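Local coordinates for protein phenylacetate-CoA oxygenase subunit PaaB (PDB 3EGR) that is probably a small subunit of the phenylacetate-CoA oxygenase complex, which acts on phenylacetyl-CoA in the aerobic breakdown of phenylacetic acid, at residues A[54-58]-A[59-63]. Numbering follows the deposited sequence.
Sequences WVVPS and TAITA. With SCN (thiocyanate ion), chain C.
A short 3-10 turn at the end of strand 52-57 brings A60 and I61 back beside P57 and S58. Two successive i to i+3 backbone bonds hold it. A60 N donates to P57 O at 2.9 Å, and I61 N donates to S58 O at 3.0 Å. The second is the straighter, with 169° at the hydrogen. S58 O takes a further bond from a water, which also donates to I61 O and so bridges the two carbonyls.

Apolar side chains of V56 and P57 meet A60 CB. V56 CG1 lies 3.8 Å from A60 CB. With CG1 anti to the backbone N (chi1 -171°), this branch of V56 is the one that meets A60 CB. V56 CG1 lies more loosely against I61 CG1, at 4.4 Å. P57 CG flanks the same methyl, 4.3 Å from A60 CB. I61 CG2 is 3.9 Å from the sulfur of a thiocyanate ion, probably from the crystallisation liquor. At the interface with a second subunit, V56 and A60 each pack on their own counterpart. T62 and A63 join W54 and V55 in an antiparallel ladder with that subunit. The turn thus links two strand pieces of a beta sheet that continues between subunits. Two consecutive i to i+3 bonds are characteristic of a 3-10 turn; here it connects strand 52-57 to the short strand 62-63.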
ATOM      1  N   TRP A  54      -5.299  -5.062  13.245  1.00 20.50           N
ATOM      2  CA  TRP A  54      -4.884  -4.407  12.002  1.00 20.26           C
ATOM      3  C   TRP A  54      -3.880  -5.284  11.271  1.00 20.75           C
ATOM      4  O   TRP A  54      -2.896  -5.744  11.875  1.00 21.33           O
ATOM      5  CB  TRP A  54      -4.204  -3.068  12.277  1.00 19.50           C
ATOM      6  CG  TRP A  54      -5.084  -1.970  12.755  1.00 19.24           C
ATOM      7  CD1 TRP A  54      -6.439  -2.003  12.892  1.00 20.32           C
ATOM      8  CD2 TRP A  54      -4.674  -0.644  13.110  1.00 19.16           C
ATOM      9  NE1 TRP A  54      -6.900  -0.782  13.329  1.00 21.42           N
ATOM     10  CE2 TRP A  54      -5.837   0.071  13.470  1.00 19.86           C
ATOM     11  CE3 TRP A  54      -3.437   0.011  13.162  1.00 19.62           C
ATOM     12  CZ2 TRP A  54      -5.800   1.402  13.886  1.00 18.52           C
ATOM     13  CZ3 TRP A  54      -3.399   1.344  13.569  1.00 19.23           C
ATOM     14  CH2 TRP A  54      -4.575   2.019  13.935  1.00 19.39           C
ATOM     15  N   VAL A  55      -4.121  -5.499   9.979  1.00 20.55           N
ATOM     16  CA  VAL A  55      -3.155  -6.149   9.113  1.00 20.28           C
ATOM     17  C   VAL A  55      -2.696  -5.172   8.035  1.00 22.66           C
ATOM     18  O   VAL A  55      -3.475  -4.350   7.528  1.00 24.09           O
ATOM     19  CB  VAL A  55      -3.702  -7.459   8.470  1.00 19.88           C
ATOM     20  CG1 VAL A  55      -3.974  -8.509   9.549  1.00 18.28           C
ATOM     21  CG2 VAL A  55      -4.936  -7.200   7.582  1.00 19.35           C
ATOM     22  N   VAL A  56      -1.415  -5.282   7.696  1.00 24.03           N
ATOM     23  CA  VAL A  56      -0.753  -4.393   6.749  1.00 23.77           C
ATOM     24  C   VAL A  56       0.232  -5.214   5.935  1.00 24.05           C
ATOM     25  O   VAL A  56       1.061  -5.940   6.508  1.00 23.37           O
ATOM     26  CB  VAL A  56       0.050  -3.307   7.478  1.00 23.55           C
ATOM     27  CG1 VAL A  56       0.526  -2.283   6.505  1.00 23.94           C
ATOM     28  CG2 VAL A  56      -0.799  -2.681   8.565  1.00 24.17           C
ATOM     29  N   PRO A  57       0.145  -5.127   4.597  1.00 24.21           N
ATOM     30  CA  PRO A  57       1.171  -5.786   3.817  1.00 23.83           C
ATOM     31  C   PRO A  57       2.513  -5.159   4.147  1.00 23.05           C
ATOM     32  O   PRO A  57       2.597  -3.930   4.248  1.00 22.75           O
ATOM     33  CB  PRO A  57       0.769  -5.495   2.363  1.00 24.91           C
ATOM     34  CG  PRO A  57      -0.255  -4.475   2.406  1.00 23.90           C
ATOM     35  CD  PRO A  57      -0.857  -4.454   3.755  1.00 24.18           C
ATOM     36  N   SER A  58       3.524  -6.007   4.340  0.50 22.37           N
ATOM     37  CA  SER A  58       4.893  -5.583   4.631  0.50 22.71           C
ATOM     38  C   SER A  58       5.396  -4.460   3.725  0.50 22.52           C
ATOM     39  O   SER A  58       6.020  -3.507   4.188  0.50 24.04           O
ATOM     40  CB  SER A  58       5.844  -6.779   4.506  0.50 24.11           C
ATOM     41  OG  SER A  58       5.743  -7.645   5.623  0.50 25.39           O
ATOM     42  N   THR A  59       5.107  -4.565   2.434  1.00 21.45           N
ATOM     43  CA  THR A  59       5.574  -3.591   1.475  1.00 19.13           C
ATOM     44  C   THR A  59       5.076  -2.194   1.783  1.00 18.35           C
ATOM     45  O   THR A  59       5.620  -1.239   1.294  1.00 22.03           O
ATOM     46  CB  THR A  59       5.208  -4.007   0.043  1.00 19.51           C
ATOM     47  OG1 THR A  59       3.804  -4.327  -0.040  1.00 20.60           O
ATOM     48  CG2 THR A  59       6.059  -5.216  -0.350  1.00 17.53           C
ATOM     49  N   ALA A  60       4.050  -2.058   2.609  1.00 19.91           N
ATOM     50  CA  ALA A  60       3.486  -0.746   2.920  1.00 19.33           C
ATOM     51  C   ALA A  60       4.244  -0.021   4.047  1.00 19.63           C
ATOM     52  O   ALA A  60       4.007   1.157   4.283  1.00 22.53           O
ATOM     53  CB  ALA A  60       2.009  -0.892   3.270  1.00 16.88           C
ATOM     54  N   ILE A  61       5.141  -0.712   4.739  1.00 19.47           N
ATOM     55  CA  ILE A  61       5.854  -0.139   5.880  1.00 21.14           C
ATOM     56  C   ILE A  61       7.208   0.398   5.443  1.00 21.00           C
ATOM     57  O   ILE A  61       7.969  -0.319   4.831  1.00 24.98           O
ATOM     58  CB  ILE A  61       6.081  -1.220   6.996  1.00 21.37           C
ATOM     59  CG1 ILE A  61       4.739  -1.666   7.586  1.00 21.73           C
ATOM     60  CG2 ILE A  61       6.937  -0.678   8.096  1.00 20.13           C
ATOM     61  CD1 ILE A  61       4.760  -3.037   8.184  1.00 21.16           C
ATOM     62  N   THR A  62       7.499   1.648   5.755  1.00 20.89           N
ATOM     63  CA  THR A  62       8.834   2.212   5.597  1.00 19.80           C
ATOM     64  C   THR A  62       9.410   2.411   7.007  1.00 20.66           C
ATOM     65  O   THR A  62       8.800   3.098   7.845  1.00 19.06           O
ATOM     66  CB  THR A  62       8.757   3.568   4.898  1.00 20.10           C
ATOM     67  OG1 THR A  62       7.918   3.450   3.743  1.00 20.86           O
ATOM     68  CG2 THR A  62      10.122   4.066   4.490  1.00 17.47           C
ATOM     69  N   ALA A  63      10.562   1.785   7.272  1.00 20.17           N
ATOM     70  CA  ALA A  63      11.241   1.872   8.572  1.00 18.16           C
ATOM     71  C   ALA A  63      12.318   2.941   8.545  1.00 19.17           C
ATOM     72  O   ALA A  63      12.821   3.307   7.487  1.00 19.08           O
ATOM     73  CB  ALA A  63      11.841   0.561   8.938  1.00 14.02           C
TER
HETATM   74  S   SCN C  96       9.501  -3.636   7.615  1.00 69.85           S
HETATM   75  C   SCN C  96       8.610  -5.143   8.054  1.00 64.03           C
HETATM   76  N   SCN C  96       7.726  -6.046   7.703  1.00 64.28           N
HETATM   77  O   HOH W   1       8.499  -2.868   4.166  1.00 35.46           O